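Long-range contacts in methylmalonate-semialdehyde dehydrogenase (Oceanimonas doudoroffii, PDB 4ZZ7), which catalyses the NAD-dependent, acylating oxidation of methylmalonate semialdehyde as a member of the aldehyde dehydrogenase family: residues E76-H81 against A188-E193; G102-G107 against F153-P158. One frame throughout, in Å; residues are numbered along the deposited sequence.

Contact 1: residues E76-H81 against A188-E193; sequences ELLEQH and AQLLQE
Leu77, Leu78 and His81 meet Leu190 and Glu193 without any hydrogen bond between them; the shortest sound polar bond, Gln80 N to Glu76 O at 2.8 Å, stays inside helix 64-80. The partner, helix 182-193, links the parallel strands 171-175 and 201-203 in a beta-alpha-beta unit of the Rossmann-like NAD-binding domain, and helix 64-80 packs against it. The two short axes pass 10.1 Å apart at 127°. Leu190 is central to the packing, touching Leu77, Leu78 and His81. With CG beside its backbone N (chi1 -68°), its isobutyl fork reaches across to helix 64-80, where its CD1 lies 4.0 Å from CD2 of Leu78 and its CD2 rests over one face of the His81 ring. Phe74, one turn before Leu78, also touches Leu190, while Leu78 also packs on Ile108 and Val111 of helix 97-115. Leu77 approaches nearer the base of Leu190, CD1 to CB at 4.0 Å, and also touches Ala194. The exposed Glu193 is stretched out, CG anti to its backbone N (chi1 -172°). This torsion and the extended chain beyond CG bring the carboxylate beside a methyl group, OE1 lying 3.8 Å from CD2 of Leu77.

Contact 2: residues G102-G107 against F153-P158; sequences GELQRG and FPVMVP
Glu103 OE2 accepts two consecutive backbone N-H groups where helix 156-167 begins: Val155 N at 2.8 Å, nearly in line with the C-O bond, and Met156 N at 3.1 Å, through the lone pair turned away from OE1. The second bond is the straighter, 165° at the hydrogen against 155°. OE1 forms a salt bridge with Lys95, so both carboxylate oxygens of this buried acid are engaged. Its extended chain, with CG anti to the backbone N, reaches across from helix 97-115. Shortening this residue to an alanine would probably leave the amides of Val155 and Met156 without this acceptor and Lys95 without this salt-bridge partner. The carboxylate meets the edge of the Phe153 ring, CD to CD1 at 3.6 Å, their planes 84° apart. The methyl CE of Met156 sits over the centre of that ring, while its SD lies over a guanidinium face of Arg106, 3.5 Å from NH2. Gly107 lets the backbones close to 4.3 Å between its CA and that of Met156. Phe153 also comes within about 4 Å of bound NAD and of the Cys283 side chain. Val155 packs on Ile85 and Ile89 of helix 82-92 and Ser183 of helix 182-193.

Contact 1 joins helix 64-80 to helix 182-193, and contact 2 joins helix 97-115 to helix 156-167; each second helix follows a parallel strand of the NAD-binding sheet, 171-175 in contact 1 and 144-148 in contact 2. Along the chain, contact 2 is nested within the loop closed by contact 1. Their centres lie 14 Å apart and they touch where Leu78 O approaches Leu104 CD2 at 3.9 Å. Contact 1 has a leucine core but reaches solvent at Glu193, far from the cofactor, and is held by apolar packing. Contact 2 is deeper, near the chain centre and the NAD pocket, and places a buried charge among backbone amides, an aromatic ring and sulfur.

Contact 1: residues E76-H81 against A188-E193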
loop_
_atom_site.group_PDB
_atom_site.type_symbol
_atom_site.label_atom_id
_atom_site.label_comp_id
_atom_site.label_asym_id
_atom_site.label_seq_id
_atom_site.Cartn_x
_atom_site.Cartn_y
_atom_site.Cartn_z
ATOM N N GLU A 76 0.760 11.767 -25.745
ATOM C CA GLU A 76 1.249 12.763 -26.683
ATOM C C GLU A 76 0.300 13.023 -27.820
ATOM O O GLU A 76 0.011 14.152 -28.144
ATOM C CB GLU A 76 2.571 12.279 -27.280
ATOM C CG GLU A 76 3.665 12.077 -26.256
ATOM C CD GLU A 76 3.951 13.368 -25.548
ATOM O OE1 GLU A 76 3.747 13.421 -24.300
ATOM O OE2 GLU A 76 4.334 14.340 -26.262
ATOM N N LEU A 77 -0.158 11.960 -28.443
ATOM C CA LEU A 77 -1.029 12.055 -29.593
ATOM C C LEU A 77 -2.296 12.787 -29.256
ATOM O O LEU A 77 -2.826 13.527 -30.070
ATOM C CB LEU A 77 -1.402 10.660 -30.065
ATOM C CG LEU A 77 -0.239 9.836 -30.552
ATOM C CD1 LEU A 77 -0.734 8.489 -30.991
ATOM C CD2 LEU A 77 0.442 10.544 -31.702
ATOM N N LEU A 78 -2.795 12.556 -28.050
ATOM C CA LEU A 78 -4.040 13.144 -27.642
ATOM C C LEU A 78 -3.888 14.646 -27.548
ATOM O O LEU A 78 -4.751 15.381 -28.009
ATOM C CB LEU A 78 -4.479 12.552 -26.322
ATOM C CG LEU A 78 -4.940 11.097 -26.370
ATOM C CD1 LEU A 78 -5.360 10.639 -24.978
ATOM C CD2 LEU A 78 -6.080 10.912 -27.348
ATOM N N GLU A 79 -2.759 15.080 -26.993
ATOM C CA GLU A 79 -2.415 16.498 -26.835
ATOM C C GLU A 79 -2.070 17.128 -28.171
ATOM O O GLU A 79 -2.401 18.293 -28.429
ATOM C CB GLU A 79 -1.229 16.669 -25.875
ATOM C CG GLU A 79 -1.370 15.956 -24.521
ATOM C CD GLU A 79 -0.208 16.175 -23.545
ATOM O OE1 GLU A 79 0.889 16.564 -24.014
ATOM O OE2 GLU A 79 -0.380 15.936 -22.314
ATOM N N GLN A 80 -1.392 16.362 -29.013
ATOM C CA GLN A 80 -1.097 16.797 -30.370
ATOM C C GLN A 80 -2.336 17.045 -31.200
ATOM O O GLN A 80 -2.379 18.026 -31.920
ATOM C CB GLN A 80 -0.218 15.785 -31.077
ATOM C CG GLN A 80 1.194 15.806 -30.514
ATOM C CD GLN A 80 2.169 14.897 -31.262
ATOM O OE1 GLN A 80 1.849 14.319 -32.321
ATOM N NE2 GLN A 80 3.377 14.766 -30.709
ATOM N N HIS A 81 -3.335 16.176 -31.081
ATOM C CA HIS A 81 -4.584 16.297 -31.847
ATOM C C HIS A 81 -5.712 16.934 -31.019
ATOM O O HIS A 81 -6.907 16.737 -31.296
ATOM C CB HIS A 81 -5.015 14.917 -32.362
ATOM C CG HIS A 81 -3.979 14.248 -33.203
ATOM N ND1 HIS A 81 -3.832 14.512 -34.543
ATOM C CD2 HIS A 81 -3.018 13.348 -32.893
ATOM C CE1 HIS A 81 -2.828 13.801 -35.024
ATOM N NE2 HIS A 81 -2.318 13.084 -34.044
ATOM N N ALA A 188 -9.576 6.338 -30.538
ATOM C CA ALA A 188 -9.217 4.926 -30.652
ATOM C C ALA A 188 -8.248 4.649 -31.790
ATOM O O ALA A 188 -7.447 3.718 -31.716
ATOM C CB ALA A 188 -10.456 4.075 -30.808
ATOM N N GLN A 189 -8.317 5.456 -32.842
ATOM C CA GLN A 189 -7.448 5.253 -34.000
ATOM C C GLN A 189 -6.066 5.796 -33.756
ATOM O O GLN A 189 -5.132 5.368 -34.413
ATOM C CB GLN A 189 -8.036 5.865 -35.270
ATOM C CG GLN A 189 -9.466 5.423 -35.527
ATOM C CD GLN A 189 -9.976 5.829 -36.884
ATOM O OE1 GLN A 189 -9.792 5.090 -37.842
ATOM N NE2 GLN A 189 -10.628 7.003 -36.980
ATOM N N LEU A 190 -5.924 6.719 -32.816
ATOM C CA LEU A 190 -4.601 7.227 -32.462
ATOM C C LEU A 190 -3.804 6.171 -31.731
ATOM O O LEU A 190 -2.580 6.218 -31.666
ATOM C CB LEU A 190 -4.717 8.466 -31.585
ATOM C CG LEU A 190 -5.290 9.695 -32.283
ATOM C CD1 LEU A 190 -5.527 10.819 -31.281
ATOM C CD2 LEU A 190 -4.369 10.128 -33.426
ATOM N N LEU A 191 -4.523 5.200 -31.187
ATOM C CA LEU A 191 -3.930 4.153 -30.391
ATOM C C LEU A 191 -3.046 3.208 -31.203
ATOM O O LEU A 191 -2.019 2.761 -30.715
ATOM C CB LEU A 191 -5.036 3.413 -29.664
ATOM C CG LEU A 191 -4.711 2.869 -28.295
ATOM C CD1 LEU A 191 -4.024 3.847 -27.349
ATOM C CD2 LEU A 191 -6.028 2.400 -27.690
ATOM N N GLN A 192 -3.416 2.934 -32.446
ATOM C CA GLN A 192 -2.554 2.125 -33.335
ATOM C C GLN A 192 -1.207 2.792 -33.603
ATOM O O GLN A 192 -0.167 2.124 -33.577
ATOM C CB GLN A 192 -3.239 1.808 -34.675
ATOM C CG GLN A 192 -3.991 0.483 -34.700
ATOM C CD GLN A 192 -5.163 0.404 -33.699
ATOM O OE1 GLN A 192 -5.936 1.380 -33.522
ATOM N NE2 GLN A 192 -5.310 -0.776 -33.049
ATOM N N GLU A 193 -1.246 4.102 -33.859
ATOM C CA GLU A 193 -0.040 4.910 -34.076
ATOM C C GLU A 193 0.831 4.998 -32.821
ATOM O O GLU A 193 2.055 5.116 -32.916
ATOM C CB GLU A 193 -0.430 6.322 -34.518
ATOM C CG GLU A 193 0.749 7.187 -34.956
ATOM C CD GLU A 193 0.362 8.631 -35.185
ATOM O OE1 GLU A 193 1.301 9.456 -35.260
ATOM O OE2 GLU A 193 -0.860 8.926 -35.273
#

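Contact 2: residues G102-G107 against F153-P158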
loop_
_atom_site.group_PDB
_atom_site.type_symbol
_atom_site.label_atom_id
_atom_site.label_comp_id
_atom_site.label_asym_id
_atom_site.label_seq_id
_atom_site.Cartn_x
_atom_site.Cartn_y
_atom_site.Cartn_z
ATOM N N GLY A 102 -11.495 20.740 -21.378
ATOM C CA GLY A 102 -11.651 20.249 -20.022
ATOM C C GLY A 102 -11.826 18.743 -19.982
ATOM O O GLY A 102 -11.136 18.041 -19.233
ATOM N N GLU A 103 -12.750 18.248 -20.807
ATOM C CA GLU A 103 -13.046 16.819 -20.938
ATOM C C GLU A 103 -11.795 16.069 -21.372
ATOM O O GLU A 103 -11.408 15.077 -20.745
ATOM C CB GLU A 103 -14.183 16.572 -21.960
ATOM C CG GLU A 103 -14.375 15.087 -22.305
ATOM C CD GLU A 103 -15.595 14.739 -23.136
ATOM O OE1 GLU A 103 -16.437 15.601 -23.442
ATOM O OE2 GLU A 103 -15.711 13.557 -23.470
ATOM N N LEU A 104 -11.191 16.531 -22.459
ATOM C CA LEU A 104 -9.980 15.911 -22.992
ATOM C C LEU A 104 -8.832 15.862 -21.967
ATOM O O LEU A 104 -8.125 14.865 -21.877
ATOM C CB LEU A 104 -9.520 16.627 -24.274
ATOM C CG LEU A 104 -8.223 16.086 -24.880
ATOM C CD1 LEU A 104 -8.320 14.600 -25.214
ATOM C CD2 LEU A 104 -7.840 16.875 -26.116
ATOM N N GLN A 105 -8.666 16.936 -21.204
ATOM C CA GLN A 105 -7.595 17.016 -20.212
ATOM C C GLN A 105 -7.763 16.010 -19.076
ATOM O O GLN A 105 -6.793 15.463 -18.591
ATOM C CB GLN A 105 -7.506 18.420 -19.623
ATOM C CG GLN A 105 -6.188 18.699 -18.920
ATOM C CD GLN A 105 -5.027 18.867 -19.912
ATOM O OE1 GLN A 105 -5.184 19.453 -21.013
ATOM N NE2 GLN A 105 -3.845 18.370 -19.525
ATOM N N ARG A 106 -8.995 15.789 -18.647
ATOM C CA ARG A 106 -9.277 14.803 -17.602
ATOM C C ARG A 106 -9.071 13.371 -18.114
ATOM O O ARG A 106 -8.612 12.485 -17.399
ATOM C CB ARG A 106 -10.705 15.006 -17.037
ATOM C CG ARG A 106 -10.917 16.335 -16.300
ATOM C CD ARG A 106 -11.537 16.158 -14.917
ATOM N NE ARG A 106 -12.832 15.441 -14.899
ATOM C CZ ARG A 106 -14.038 15.978 -15.154
ATOM N NH1 ARG A 106 -14.168 17.262 -15.509
ATOM N NH2 ARG A 106 -15.136 15.218 -15.071
ATOM N N GLY A 107 -9.409 13.154 -19.370
ATOM C CA GLY A 107 -9.137 11.884 -20.020
ATOM C C GLY A 107 -7.661 11.566 -20.102
ATOM O O GLY A 107 -7.236 10.486 -19.736
ATOM N N PHE A 153 -19.896 12.507 -22.330
ATOM C CA PHE A 153 -18.434 12.521 -22.318
ATOM C C PHE A 153 -17.877 11.462 -23.256
ATOM O O PHE A 153 -17.332 10.452 -22.829
ATOM C CB PHE A 153 -17.901 12.231 -20.937
ATOM C CG PHE A 153 -18.126 13.320 -19.951
ATOM C CD1 PHE A 153 -17.469 14.533 -20.085
ATOM C CD2 PHE A 153 -18.939 13.122 -18.849
ATOM C CE1 PHE A 153 -17.656 15.548 -19.148
ATOM C CE2 PHE A 153 -19.123 14.128 -17.917
ATOM C CZ PHE A 153 -18.481 15.338 -18.064
ATOM N N PRO A 154 -17.957 11.709 -24.542
ATOM C CA PRO A 154 -17.616 10.680 -25.481
ATOM C C PRO A 154 -16.130 10.388 -25.559
ATOM O O PRO A 154 -15.727 9.415 -26.208
ATOM C CB PRO A 154 -18.085 11.274 -26.792
ATOM C CG PRO A 154 -17.859 12.736 -26.606
ATOM C CD PRO A 154 -18.252 12.982 -25.195
ATOM N N VAL A 155 -15.325 11.247 -24.946
ATOM C CA VAL A 155 -13.876 11.044 -24.875
ATOM C C VAL A 155 -13.407 10.590 -23.490
ATOM O O VAL A 155 -12.752 9.544 -23.361
ATOM C CB VAL A 155 -13.143 12.327 -25.313
ATOM C CG1 VAL A 155 -11.683 12.343 -24.861
ATOM C CG2 VAL A 155 -13.221 12.457 -26.832
ATOM N N MET A 156 -13.749 11.375 -22.468
ATOM C CA MET A 156 -13.219 11.153 -21.142
ATOM C C MET A 156 -13.705 9.865 -20.554
ATOM O O MET A 156 -12.908 9.118 -19.998
ATOM C CB MET A 156 -13.604 12.280 -20.208
ATOM C CG MET A 156 -13.052 12.149 -18.781
ATOM S SD MET A 156 -13.834 13.334 -17.665
ATOM C CE MET A 156 -15.456 12.572 -17.555
ATOM N N VAL A 157 -15.002 9.599 -20.653
ATOM C CA VAL A 157 -15.545 8.386 -20.024
ATOM C C VAL A 157 -14.938 7.131 -20.681
ATOM O O VAL A 157 -14.540 6.227 -19.972
ATOM C CB VAL A 157 -17.098 8.363 -19.918
ATOM C CG1 VAL A 157 -17.586 6.952 -19.657
ATOM C CG2 VAL A 157 -17.577 9.254 -18.766
ATOM N N PRO A 158 -14.812 7.087 -22.021
ATOM C CA PRO A 158 -14.078 5.931 -22.563
ATOM C C PRO A 158 -12.635 5.812 -22.057
ATOM O O PRO A 158 -12.147 4.694 -21.879
ATOM C CB PRO A 158 -14.141 6.154 -24.074
ATOM C CG PRO A 158 -15.442 6.854 -24.265
ATOM C CD PRO A 158 -15.568 7.781 -23.076
#